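Local coordinates for protein D-alanyl transferase DltD (Enterococcus faecium TX0133A04, PDB 6PFX) that probably transfers D-alanine to lipoteichoic acid at the cell membrane during cell-wall biogenesis in this Gram-positive bacterium, at residues Ser81-Met84 and Met85-Ala89; Lys154-Asp157 and Thr158-Ala161; Thr235-Pro238 and Phe239-Asn243; Val278-Gln281 and Leu282-His286; Lys319-Leu322 and Asn323-Phe327. All coordinates share one frame; numbering follows the deposited sequence.

Each of the five contacts is local, formed between side chains a few residues apart. Interactions 1 and 4 are buried and belong to helices 79-89 and 271-284, which pack on each other through Tyr83, Met86, Arg87, Val278 and Gln281. Interaction 5, partly buried at the end of helix 308-323, touches interaction 4 through Leu279. Interactions 2 and 3 lie far out, about 48 Å apart between centres: one is a helix start on the surface, the other a loop rich in asparagine. The inner helices combine apolar packing with single polar links, Tyr83-Arg87 and Asp280-Lys284; interaction 5 sets serine and glutamine on helix carbonyls, and asparagine and threonine bind backbone groups at the outer turns. Interactions 4 and 5 both end in Schellman motifs.

Interaction 1: residues Ser81-Met84 and Met85-Ala89; sequences SQYM and MMRSA
Met85 opens residues 85-89 by giving its N-H to Ser81 O, while its side chain runs back along the helix. With CG anti to the carbonyl carbon and the chain extended beyond it, the flexible thioether brings CE to 3.9 Å from Gln82 CG. The polar end of Gln82 is engaged with Gly44 N, so its aliphatic part is what meets the methionine. Met86 follows with a bond from its N to Gln82 O, and its CG rests 3.3 Å from that same oxygen. Arg87 meets Tyr83 through both backbone and side chain. Its N donates to Tyr83 O, CB sits 4.1 Å above one face of the Tyr83 ring toward the rim, and the chain then travels beside the ring in the same direction. Arg87 CG is anti to the backbone N (chi1 -178°) and the chain bends at chi2, which carries NH1 to 2.7 Å from Tyr83 OH. The hydroxyl lies in the guanidinium plane, at its edge, and the tyrosine ring and the guanidinium are turned 84° to each other: this is an edge-on hydrogen bond, not a stack. NH1 also forms a salt bridge with Asp140 and NH2 bonds to Ser132, so several partners fix the rotation of the guanidinium. Ser88 N bonds to Met84 O. The short Ser88 hydroxyl folds back to carbonyls of its own helix, with OG 2.9 Å from Met84 O and 3.0 Å from Met85 O, and is hydrogen-bonded with Lys30 NZ. Pairs spaced i to i+3 and i to i+4 are those of an alpha helix, here one between strands 68-71 and 97-101 in the chain, consistent with the SGNH-hydrolase clan.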
loop_
_atom_site.group_PDB
_atom_site.type_symbol
_atom_site.label_atom_id
_atom_site.label_comp_id
_atom_site.label_asym_id
_atom_site.label_seq_id
_atom_site.Cartn_x
_atom_site.Cartn_y
_atom_site.Cartn_z
ATOM N N SER A 81 8.659 2.364 0.081
ATOM C CA SER A 81 8.182 3.687 0.460
ATOM C C SER A 81 7.234 3.604 1.646
ATOM O O SER A 81 7.300 4.427 2.568
ATOM C CB SER A 81 7.472 4.347 -0.716
ATOM O OG SER A 81 8.395 4.604 -1.750
ATOM N N GLN A 82 6.342 2.622 1.656
ATOM C CA GLN A 82 5.397 2.581 2.773
ATOM C C GLN A 82 6.061 2.108 4.057
ATOM O O GLN A 82 5.657 2.530 5.147
ATOM C CB GLN A 82 4.132 1.839 2.367
ATOM C CG GLN A 82 3.280 2.796 1.482
ATOM C CD GLN A 82 2.113 2.155 0.768
ATOM O OE1 GLN A 82 0.961 2.382 1.127
ATOM N NE2 GLN A 82 2.400 1.407 -0.290
ATOM N N TYR A 83 7.101 1.279 3.957
ATOM C CA TYR A 83 7.921 1.000 5.129
ATOM C C TYR A 83 8.487 2.282 5.731
ATOM O O TYR A 83 8.510 2.440 6.954
ATOM C CB TYR A 83 9.089 0.072 4.789
ATOM C CG TYR A 83 10.022 -0.155 5.966
ATOM C CD1 TYR A 83 9.692 -1.061 6.955
ATOM C CD2 TYR A 83 11.225 0.536 6.093
ATOM C CE1 TYR A 83 10.532 -1.286 8.046
ATOM C CE2 TYR A 83 12.067 0.321 7.183
ATOM C CZ TYR A 83 11.717 -0.599 8.152
ATOM O OH TYR A 83 12.537 -0.831 9.245
ATOM N N MET A 84 8.989 3.192 4.886
ATOM C CA MET A 84 9.575 4.425 5.403
ATOM C C MET A 84 8.521 5.274 6.098
ATOM O O MET A 84 8.810 5.942 7.097
ATOM C CB MET A 84 10.210 5.242 4.279
ATOM C CG MET A 84 11.315 4.548 3.538
ATOM S SD MET A 84 12.590 3.955 4.640
ATOM C CE MET A 84 12.896 5.423 5.622
ATOM N N MET A 85 7.297 5.276 5.573
ATOM C CA MET A 85 6.213 5.962 6.263
ATOM C C MET A 85 5.965 5.338 7.629
ATOM O O MET A 85 5.867 6.043 8.640
ATOM C CB MET A 85 4.939 5.910 5.423
ATOM C CG MET A 85 5.062 6.584 4.085
ATOM S SD MET A 85 3.514 6.524 3.161
ATOM C CE MET A 85 4.165 6.569 1.488
ATOM N N MET A 86 5.864 4.006 7.677
ATOM C CA MET A 86 5.553 3.330 8.929
ATOM C C MET A 86 6.645 3.559 9.963
ATOM O O MET A 86 6.360 3.871 11.127
ATOM C CB MET A 86 5.431 1.830 8.683
ATOM C CG MET A 86 4.242 1.426 7.868
ATOM S SD MET A 86 4.279 -0.365 7.642
ATOM C CE MET A 86 2.887 -0.522 6.544
ATOM N N ARG A 87 7.905 3.364 9.554
ATOM C CA ARG A 87 9.040 3.483 10.464
ATOM C C ARG A 87 9.161 4.902 11.005
ATOM O O ARG A 87 9.478 5.100 12.184
ATOM C CB ARG A 87 10.324 3.071 9.732
ATOM C CG ARG A 87 11.596 3.101 10.580
ATOM C CD ARG A 87 11.647 1.888 11.495
ATOM N NE ARG A 87 12.793 1.891 12.402
ATOM C CZ ARG A 87 13.817 1.036 12.368
ATOM N NH1 ARG A 87 13.884 0.063 11.458
ATOM N NH2 ARG A 87 14.784 1.157 13.274
ATOM N N SER A 88 8.936 5.904 10.156
ATOM C CA SER A 88 9.073 7.288 10.591
ATOM C C SER A 88 7.924 7.712 11.494
ATOM O O SER A 88 8.062 8.681 12.246
ATOM C CB SER A 88 9.162 8.221 9.380
ATOM O OG SER A 88 7.962 8.225 8.620
ATOM N N ALA A 89 6.791 7.015 11.439
ATOM C CA ALA A 89 5.729 7.270 12.401
ATOM C C ALA A 89 6.098 6.762 13.786
ATOM O O ALA A 89 5.542 7.240 14.782
ATOM C CB ALA A 89 4.430 6.629 11.918
#

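Interaction 2: residues Lys154-Asp157 and Thr158-Ala161; sequences KEND and TLTA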
loop_
_atom_site.group_PDB
_atom_site.type_symbol
_atom_site.label_atom_id
_atom_site.label_comp_id
_atom_site.label_asym_id
_atom_site.label_seq_id
_atom_site.Cartn_x
_atom_site.Cartn_y
_atom_site.Cartn_z
ATOM N N LYS A 154 22.892 7.832 -3.396
ATOM C CA LYS A 154 24.330 7.952 -3.592
ATOM C C LYS A 154 24.784 9.398 -3.772
ATOM O O LYS A 154 25.970 9.693 -3.582
ATOM C CB LYS A 154 24.763 7.160 -4.840
ATOM C CG LYS A 154 24.468 5.655 -4.836
ATOM C CD LYS A 154 25.275 4.891 -3.791
ATOM C CE LYS A 154 26.778 4.992 -4.033
ATOM N NZ LYS A 154 27.562 4.084 -3.148
ATOM N N GLU A 155 23.878 10.305 -4.152
ATOM C CA GLU A 155 24.240 11.712 -4.233
ATOM C C GLU A 155 24.743 12.243 -2.899
ATOM O O GLU A 155 25.462 13.249 -2.865
ATOM C CB GLU A 155 23.022 12.558 -4.599
ATOM C CG GLU A 155 22.449 12.322 -5.975
ATOM C CD GLU A 155 21.179 13.133 -6.196
ATOM O OE1 GLU A 155 20.902 14.050 -5.391
ATOM O OE2 GLU A 155 20.447 12.849 -7.161
ATOM N N ASN A 156 24.354 11.595 -1.804
ATOM C CA ASN A 156 24.624 12.048 -0.441
ATOM C C ASN A 156 25.754 11.197 0.120
ATOM O O ASN A 156 25.530 10.071 0.567
ATOM C CB ASN A 156 23.346 11.871 0.373
ATOM C CG ASN A 156 23.422 12.498 1.745
ATOM O OD1 ASN A 156 24.498 12.635 2.327
ATOM N ND2 ASN A 156 22.268 12.877 2.276
ATOM N N ASP A 157 26.975 11.751 0.123
ATOM C CA ASP A 157 28.146 10.957 0.492
ATOM C C ASP A 157 28.173 10.631 1.982
ATOM O O ASP A 157 28.589 9.534 2.374
ATOM C CB ASP A 157 29.432 11.677 0.077
ATOM C CG ASP A 157 29.671 11.630 -1.420
ATOM O OD1 ASP A 157 29.162 10.694 -2.077
ATOM O OD2 ASP A 157 30.369 12.527 -1.939
ATOM N N THR A 158 27.759 11.567 2.832
ATOM C CA THR A 158 27.707 11.281 4.262
ATOM C C THR A 158 26.739 10.142 4.552
ATOM O O THR A 158 27.074 9.192 5.270
ATOM C CB THR A 158 27.332 12.555 5.012
ATOM O OG1 THR A 158 28.299 13.569 4.702
ATOM C CG2 THR A 158 27.307 12.311 6.509
ATOM N N LEU A 159 25.533 10.208 3.986
ATOM C CA LEU A 159 24.565 9.133 4.188
ATOM C C LEU A 159 25.081 7.816 3.628
ATOM O O LEU A 159 24.926 6.761 4.253
ATOM C CB LEU A 159 23.225 9.513 3.555
ATOM C CG LEU A 159 22.173 8.412 3.391
ATOM C CD1 LEU A 159 21.676 7.956 4.749
ATOM C CD2 LEU A 159 21.010 8.897 2.539
ATOM N N THR A 160 25.701 7.855 2.449
ATOM C CA THR A 160 26.170 6.625 1.824
ATOM C C THR A 160 27.162 5.887 2.719
ATOM O O THR A 160 27.103 4.656 2.842
ATOM C CB THR A 160 26.784 6.955 0.461
ATOM O OG1 THR A 160 25.753 7.380 -0.444
ATOM C CG2 THR A 160 27.487 5.751 -0.102
ATOM N N ALA A 161 28.092 6.611 3.340
ATOM C CA ALA A 161 29.068 5.948 4.199
ATOM C C ALA A 161 28.391 5.339 5.417
ATOM O O ALA A 161 28.774 4.257 5.879
ATOM C CB ALA A 161 30.153 6.935 4.620
#
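Asn156 and Leu159 form the close-packed part of this helix start. Asn156 is the N-cap: its OD1 accepts from Leu159 N at 3.1 Å, and the N-H points almost straight at it (172°), although the donor stands above the plane of the amide carbonyl. With CG anti to the backbone N (chi1 -171°), the short side chain folds over the first turn and lays its amide carbon 3.5 Å from Leu159 CB, the two side chains crossing at about a right angle. Asparagine fits because its carbonyl can take up an N-H of the first turn while ND2 reaches Tyr127 OH, tying the cap to helix 123-132. Leu159, buried, packs inward against Leu130 of that helix. Asn156 O is gripped twice by Thr160, from the backbone N and from OG1, each at 2.9 Å; OG1 approaches from above the carbonyl plane. On the outer side the contact thins. The exposed Lys154 bends at chi2 and chi3 and crosses Thr160 at roughly a right angle, bringing NZ to 3.5 Å from the CG2 methyl without a polar bond between them. Asp157, also exposed, contributes mainly its backbone, with O accepting from Ala161 N at 3.1 Å. The chemistry implies a start to helix 157-167 secured by neutral amide and hydroxyl groups, with the carboxylate of Asp157 near the N-terminal end, where it would probably interact favourably with the helix dipole.

Interaction 3: residues Thr235-Pro238 and Phe239-Asn243; sequences TNNP and FGLKN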
loop_
_atom_site.group_PDB
_atom_site.type_symbol
_atom_site.label_atom_id
_atom_site.label_comp_id
_atom_site.label_asym_id
_atom_site.label_seq_id
_atom_site.Cartn_x
_atom_site.Cartn_y
_atom_site.Cartn_z
ATOM N N THR A 235 -19.465 1.938 -20.623
ATOM C CA THR A 235 -20.199 1.660 -21.845
ATOM C C THR A 235 -19.387 1.816 -23.128
ATOM O O THR A 235 -19.918 1.509 -24.199
ATOM C CB THR A 235 -21.410 2.590 -21.941
ATOM O OG1 THR A 235 -20.930 3.939 -21.977
ATOM C CG2 THR A 235 -22.339 2.400 -20.771
ATOM N N ASN A 236 -18.131 2.271 -23.076
ATOM C CA ASN A 236 -17.434 2.646 -24.309
ATOM C C ASN A 236 -16.350 1.657 -24.750
ATOM O O ASN A 236 -15.532 1.978 -25.626
ATOM C CB ASN A 236 -16.909 4.087 -24.253
ATOM C CG ASN A 236 -15.628 4.231 -23.462
ATOM O OD1 ASN A 236 -15.105 3.270 -22.906
ATOM N ND2 ASN A 236 -15.092 5.447 -23.446
ATOM N N ASN A 237 -16.379 0.433 -24.240
ATOM C CA ASN A 237 -15.352 -0.537 -24.567
ATOM C C ASN A 237 -15.850 -1.922 -24.186
ATOM O O ASN A 237 -16.839 -2.041 -23.446
ATOM C CB ASN A 237 -14.043 -0.223 -23.823
ATOM C CG ASN A 237 -14.193 -0.319 -22.291
ATOM O OD1 ASN A 237 -13.953 -1.376 -21.710
ATOM N ND2 ASN A 237 -14.589 0.780 -21.646
ATOM N N PRO A 238 -15.190 -2.969 -24.641
ATOM C CA PRO A 238 -15.652 -4.336 -24.365
ATOM C C PRO A 238 -15.096 -4.956 -23.100
ATOM O O PRO A 238 -15.389 -6.131 -22.830
ATOM C CB PRO A 238 -15.170 -5.132 -25.591
ATOM C CG PRO A 238 -14.075 -4.372 -26.159
ATOM C CD PRO A 238 -14.177 -2.930 -25.714
ATOM N N PHE A 239 -14.327 -4.206 -22.320
ATOM C CA PHE A 239 -13.504 -4.791 -21.277
ATOM C C PHE A 239 -13.974 -4.467 -19.870
ATOM O O PHE A 239 -13.326 -4.889 -18.907
ATOM C CB PHE A 239 -12.048 -4.328 -21.416
ATOM C CG PHE A 239 -11.453 -4.613 -22.753
ATOM C CD1 PHE A 239 -11.279 -5.907 -23.175
ATOM C CD2 PHE A 239 -11.058 -3.579 -23.583
ATOM C CE1 PHE A 239 -10.725 -6.171 -24.421
ATOM C CE2 PHE A 239 -10.503 -3.833 -24.820
ATOM C CZ PHE A 239 -10.339 -5.131 -25.240
ATOM N N GLY A 240 -15.053 -3.715 -19.717
ATOM C CA GLY A 240 -15.482 -3.334 -18.387
ATOM C C GLY A 240 -14.652 -2.244 -17.754
ATOM O O GLY A 240 -14.654 -2.114 -16.525
ATOM N N LEU A 241 -13.946 -1.450 -18.558
ATOM C CA LEU A 241 -13.093 -0.382 -18.053
ATOM C C LEU A 241 -13.887 0.916 -17.981
ATOM O O LEU A 241 -14.746 1.181 -18.828
ATOM C CB LEU A 241 -11.876 -0.167 -18.960
ATOM C CG LEU A 241 -11.008 -1.390 -19.229
ATOM C CD1 LEU A 241 -9.966 -1.114 -20.315
ATOM C CD2 LEU A 241 -10.318 -1.839 -17.958
ATOM N N LYS A 242 -13.609 1.722 -16.962
ATOM C CA LYS A 242 -14.260 3.021 -16.867
ATOM C C LYS A 242 -13.991 3.814 -18.141
ATOM O O LYS A 242 -12.851 3.870 -18.614
ATOM C CB LYS A 242 -13.725 3.768 -15.649
ATOM C CG LYS A 242 -14.444 5.057 -15.371
ATOM C CD LYS A 242 -14.237 5.519 -13.935
ATOM C CE LYS A 242 -14.997 6.799 -13.670
ATOM N NZ LYS A 242 -14.486 7.932 -14.479
ATOM N N ASN A 243 -15.043 4.446 -18.678
ATOM C CA ASN A 243 -14.958 5.127 -19.968
ATOM C C ASN A 243 -13.746 6.054 -20.081
ATOM O O ASN A 243 -13.001 5.978 -21.062
ATOM C CB ASN A 243 -16.262 5.874 -20.261
ATOM C CG ASN A 243 -17.406 4.936 -20.571
ATOM O OD1 ASN A 243 -17.236 3.721 -20.586
ATOM N ND2 ASN A 243 -18.585 5.498 -20.817
HETATM O O HOH W 1 -17.422 -2.659 -20.925
#
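The backbone doubles back in a loop between helices 219-233 and 243-250, bringing the CA atoms of Asn236 and Asn243 within 5.6 Å of each other, while Gly240 turns with positive phi (76°), which glycine adopts readily. Asn237 fills the inside of the turn, its CG set between the backbone N and the carbonyl carbon (chi1 63°). Its OD1 accepts from Phe239 N at 2.9 Å and from Leu241 N at 3.2 Å, the latter in the carbonyl plane on a lone pair, while ND2 donates to Leu241 O at 2.9 Å; an amide suits because it both accepts and donates. The OD1 bond to Phe239 N makes an Asx turn, and a water bridges Asn237 O and Gly240 N. Leu241 packs against residues of what may be a Ser-His-Asp triad. Asn236 OD1 takes the other N-H of Asn237 ND2. At the mouth, the Asn236 and Asn243 side chains slide past each other in opposite directions, amides stacked with planes 24° apart, and Asn236 ND2 donates to Asn243 O at 3.2 Å. Asn243 ND2 bonds to Thr235 OG1, and Asn243 OD1 receives Asn236 N from above its plane. The exposed Pro238 lays CG over the centre of the buried Phe239 ring, a CH-pi contact; that ring also meets Tyr303, and Trp300 edge-to-face.

Interaction 4: residues Val278-Gln281 and Leu282-His286; sequences VLDQ and LAKNH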
loop_
_atom_site.group_PDB
_atom_site.type_symbol
_atom_site.label_atom_id
_atom_site.label_comp_id
_atom_site.label_asym_id
_atom_site.label_seq_id
_atom_site.Cartn_x
_atom_site.Cartn_y
_atom_site.Cartn_z
ATOM N N VAL A 278 7.965 -4.133 5.520
ATOM C CA VAL A 278 6.650 -3.768 6.039
ATOM C C VAL A 278 6.206 -4.736 7.125
ATOM O O VAL A 278 5.744 -4.315 8.186
ATOM C CB VAL A 278 5.635 -3.723 4.883
ATOM C CG1 VAL A 278 4.232 -3.632 5.392
ATOM C CG2 VAL A 278 5.976 -2.580 3.908
ATOM N N LEU A 279 6.300 -6.045 6.867
ATOM C CA LEU A 279 5.892 -7.046 7.853
ATOM C C LEU A 279 6.720 -6.953 9.132
ATOM O O LEU A 279 6.188 -7.095 10.241
ATOM C CB LEU A 279 6.011 -8.435 7.232
ATOM C CG LEU A 279 5.152 -8.686 5.991
ATOM C CD1 LEU A 279 5.186 -10.176 5.626
ATOM C CD2 LEU A 279 3.721 -8.212 6.224
ATOM N N ASP A 280 8.025 -6.733 8.993
ATOM C CA ASP A 280 8.895 -6.565 10.152
ATOM C C ASP A 280 8.386 -5.442 11.042
ATOM O O ASP A 280 8.262 -5.608 12.261
ATOM C CB ASP A 280 10.307 -6.296 9.626
ATOM C CG ASP A 280 11.381 -6.355 10.699
ATOM O OD1 ASP A 280 11.627 -5.314 11.346
ATOM O OD2 ASP A 280 12.004 -7.431 10.860
ATOM N N GLN A 281 8.067 -4.295 10.450
ATOM C CA GLN A 281 7.637 -3.155 11.246
ATOM C C GLN A 281 6.231 -3.349 11.801
ATOM O O GLN A 281 5.962 -2.974 12.944
ATOM C CB GLN A 281 7.757 -1.871 10.429
ATOM C CG GLN A 281 7.565 -0.590 11.222
ATOM C CD GLN A 281 8.689 -0.318 12.214
ATOM O OE1 GLN A 281 9.747 -0.927 12.152
ATOM N NE2 GLN A 281 8.451 0.602 13.140
ATOM N N LEU A 282 5.319 -3.930 11.017
ATOM C CA LEU A 282 3.976 -4.199 11.518
ATOM C C LEU A 282 4.041 -5.123 12.717
ATOM O O LEU A 282 3.359 -4.904 13.724
ATOM C CB LEU A 282 3.120 -4.812 10.413
ATOM C CG LEU A 282 2.761 -3.816 9.322
ATOM C CD1 LEU A 282 2.242 -4.608 8.120
ATOM C CD2 LEU A 282 1.710 -2.858 9.737
ATOM N N ALA A 283 4.920 -6.118 12.663
ATOM C CA ALA A 283 5.022 -7.060 13.767
ATOM C C ALA A 283 5.631 -6.387 14.989
ATOM O O ALA A 283 5.144 -6.565 16.113
ATOM C CB ALA A 283 5.834 -8.279 13.325
ATOM N N LYS A 284 6.673 -5.576 14.788
ATOM C CA LYS A 284 7.329 -4.919 15.921
ATOM C C LYS A 284 6.395 -3.939 16.615
ATOM O O LYS A 284 6.482 -3.765 17.837
ATOM C CB LYS A 284 8.633 -4.259 15.465
ATOM C CG LYS A 284 9.709 -5.306 15.159
ATOM C CD LYS A 284 10.986 -4.738 14.550
ATOM C CE LYS A 284 11.991 -5.849 14.212
ATOM N NZ LYS A 284 13.114 -5.338 13.360
ATOM N N ASN A 285 5.482 -3.322 15.867
ATOM C CA ASN A 285 4.485 -2.421 16.421
ATOM C C ASN A 285 3.268 -3.130 17.001
ATOM O O ASN A 285 2.365 -2.458 17.519
ATOM C CB ASN A 285 3.927 -1.521 15.318
ATOM C CG ASN A 285 4.844 -0.420 14.935
ATOM O OD1 ASN A 285 5.725 -0.023 15.697
ATOM N ND2 ASN A 285 4.617 0.128 13.749
ATOM N N HIS A 286 3.190 -4.451 16.890
ATOM C CA HIS A 286 2.000 -5.200 17.301
ATOM C C HIS A 286 0.738 -4.683 16.607
ATOM O O HIS A 286 -0.339 -4.589 17.207
ATOM C CB HIS A 286 1.875 -5.233 18.827
ATOM C CG HIS A 286 3.117 -5.732 19.508
ATOM N ND1 HIS A 286 3.519 -7.050 19.449
ATOM C CD2 HIS A 286 4.062 -5.084 20.232
ATOM C CE1 HIS A 286 4.650 -7.195 20.117
ATOM N NE2 HIS A 286 5.001 -6.017 20.602
HETATM O O HOH W 2 5.965 2.466 13.121
#
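Val278 meets Leu282 one turn on, its CG1 3.5 Å from Leu282 CD1 as the two side chains lie alongside each other and point the same way. Val278 CG1 is anti to the backbone N (chi1 168°), which directs that branch toward the leucine. Backbone bonding supports the pair: Val278 O accepts from Leu282 N at 2.9 Å. Leu279 O receives Ala283 N, and the small methyl of Ala283 fits 3.3 Å from that oxygen. Leu279 points away from residues 282-286, and its CD2 meets Leu282 CD1 more loosely, at 4.3 Å. Asp280 carries the charged contact. Its OD1 forms a salt bridge with Lys284 NZ through the syn lone pair, the side facing the other oxygen; the 2.5 Å between OD1 and NZ is unusually short, and its exact value is doubtful. The lysine chain, extended beyond CG, reaches back along the helix to the carboxylate, a length well matched to one turn and to an amine on the exposed flank. Gln281 O accepts from Asn285 N at 3.0 Å, while the two side-chain amides, turned 89° to each other, are joined through a water that accepts from Gln281 NE2 and from Asn285 ND2. His286 N bonds back to Ala283 O at 3.0 Å, and the positive phi of His286 turns the chain off the helical path, a Schellman motif. Inward, Val278 packs on Phe100 of strand 97-101, and Leu282 on Val98 of that strand and on Val289 and Phe291 of strand 288-293; Val278 and Gln281 also lie against helix 79-89, while Leu279 faces Gln325 in the loop after helix 308-323.

Interaction 5: residues Lys319-Leu322 and Asn323-Phe327; sequences KFQL and NSQGF
Helix 308-323 runs out through a type I beta turn from Asn323 to Gly326 and closes in a Schellman motif, with Gly326 N bonding back to Asn323 O at 3.1 Å and Phe327 N to Leu322 O at 3.0 Å. Gly326 has positive phi (104°), where a side chain would jam against the preceding carbonyl. Leu322 O also takes Gln325 N, from the opposite face of its plane to Phe327 N. Two residues earlier, Phe320 O is likewise gripped from opposite faces, by Ser324 N and by Ser324 OG at 2.8 Å; chi1 of 70° sets OG between the backbone N and the carbonyl carbon, folding the short hydroxyl onto its own helix. Gln325 NE2 donates to Gln321 O at 2.9 Å, from above the carbonyl plane but within its own amide plane. This closure precedes strand 330-332, an outermost strand of the parallel sheet. Gln321 and Gln325 run side by side, amide planes 33° apart; both bond to Gln276, and Gln321 OE1 to Trp386 NE1. Leu322 crosses Phe327 at about a right angle, its branched end packed between the turn and Phe275, Leu279, Phe291 and Ile330. Phe327 has Leu322 O at its ring edge and stacks on Tyr375.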
loop_
_atom_site.group_PDB
_atom_site.type_symbol
_atom_site.label_atom_id
_atom_site.label_comp_id
_atom_site.label_asym_id
_atom_site.label_seq_id
_atom_site.Cartn_x
_atom_site.Cartn_y
_atom_site.Cartn_z
ATOM N N LYS A 319 0.688 -15.166 0.345
ATOM C CA LYS A 319 -0.030 -15.731 1.484
ATOM C C LYS A 319 0.857 -16.654 2.308
ATOM O O LYS A 319 0.745 -16.668 3.537
ATOM C CB LYS A 319 -1.330 -16.390 1.029
ATOM C CG LYS A 319 -2.346 -15.355 0.544
ATOM C CD LYS A 319 -3.767 -15.896 0.443
ATOM C CE LYS A 319 -3.843 -17.217 -0.270
ATOM N NZ LYS A 319 -5.274 -17.562 -0.532
ATOM N N PHE A 320 1.773 -17.387 1.668
ATOM C CA PHE A 320 2.754 -18.148 2.435
ATOM C C PHE A 320 3.607 -17.215 3.288
ATOM O O PHE A 320 3.830 -17.468 4.479
ATOM C CB PHE A 320 3.626 -18.969 1.490
ATOM C CG PHE A 320 4.685 -19.759 2.186
ATOM C CD1 PHE A 320 5.935 -19.216 2.431
ATOM C CD2 PHE A 320 4.427 -21.048 2.608
ATOM C CE1 PHE A 320 6.916 -19.957 3.083
ATOM C CE2 PHE A 320 5.395 -21.786 3.253
ATOM C CZ PHE A 320 6.635 -21.237 3.503
ATOM N N GLN A 321 4.062 -16.102 2.707
ATOM C CA GLN A 321 4.903 -15.176 3.464
ATOM C C GLN A 321 4.134 -14.593 4.644
ATOM O O GLN A 321 4.677 -14.440 5.748
ATOM C CB GLN A 321 5.406 -14.054 2.546
ATOM C CG GLN A 321 6.428 -13.075 3.192
ATOM C CD GLN A 321 7.085 -12.174 2.151
ATOM O OE1 GLN A 321 6.900 -12.379 0.943
ATOM N NE2 GLN A 321 7.828 -11.169 2.601
ATOM N N LEU A 322 2.858 -14.274 4.425
ATOM C CA LEU A 322 2.016 -13.701 5.469
ATOM C C LEU A 322 1.691 -14.743 6.532
ATOM O O LEU A 322 2.001 -14.555 7.714
ATOM C CB LEU A 322 0.750 -13.129 4.814
ATOM C CG LEU A 322 0.962 -11.842 4.012
ATOM C CD1 LEU A 322 -0.240 -11.469 3.179
ATOM C CD2 LEU A 322 1.293 -10.676 4.939
ATOM N N ASN A 323 1.086 -15.860 6.117
ATOM C CA ASN A 323 0.589 -16.857 7.056
ATOM C C ASN A 323 1.719 -17.502 7.847
ATOM O O ASN A 323 1.564 -17.792 9.040
ATOM C CB ASN A 323 -0.184 -17.943 6.305
ATOM C CG ASN A 323 -1.489 -17.454 5.732
ATOM O OD1 ASN A 323 -2.067 -16.464 6.191
ATOM N ND2 ASN A 323 -1.986 -18.172 4.740
ATOM N N SER A 324 2.855 -17.764 7.196
ATOM C CA SER A 324 3.946 -18.432 7.890
ATOM C C SER A 324 4.463 -17.597 9.051
ATOM O O SER A 324 5.112 -18.136 9.953
ATOM C CB SER A 324 5.106 -18.733 6.937
ATOM O OG SER A 324 5.770 -17.548 6.533
ATOM N N GLN A 325 4.220 -16.292 9.030
ATOM C CA GLN A 325 4.714 -15.400 10.062
ATOM C C GLN A 325 3.620 -14.903 10.991
ATOM O O GLN A 325 3.905 -14.115 11.902
ATOM C CB GLN A 325 5.434 -14.218 9.398
ATOM C CG GLN A 325 6.593 -14.667 8.492
ATOM C CD GLN A 325 7.370 -13.482 7.967
ATOM O OE1 GLN A 325 8.369 -13.056 8.561
ATOM N NE2 GLN A 325 6.919 -12.939 6.842
ATOM N N GLY A 326 2.391 -15.371 10.820
ATOM C CA GLY A 326 1.320 -15.053 11.738
ATOM C C GLY A 326 0.326 -14.023 11.255
ATOM O O GLY A 326 -0.610 -13.696 12.003
ATOM N N PHE A 327 0.490 -13.509 10.038
ATOM C CA PHE A 327 -0.465 -12.581 9.442
ATOM C C PHE A 327 -1.523 -13.420 8.741
ATOM O O PHE A 327 -1.306 -13.903 7.629
ATOM C CB PHE A 327 0.249 -11.664 8.462
ATOM C CG PHE A 327 1.299 -10.768 9.086
ATOM C CD1 PHE A 327 0.947 -9.536 9.617
ATOM C CD2 PHE A 327 2.630 -11.134 9.095
ATOM C CE1 PHE A 327 1.888 -8.700 10.149
ATOM C CE2 PHE A 327 3.576 -10.302 9.615
ATOM C CZ PHE A 327 3.203 -9.074 10.159
#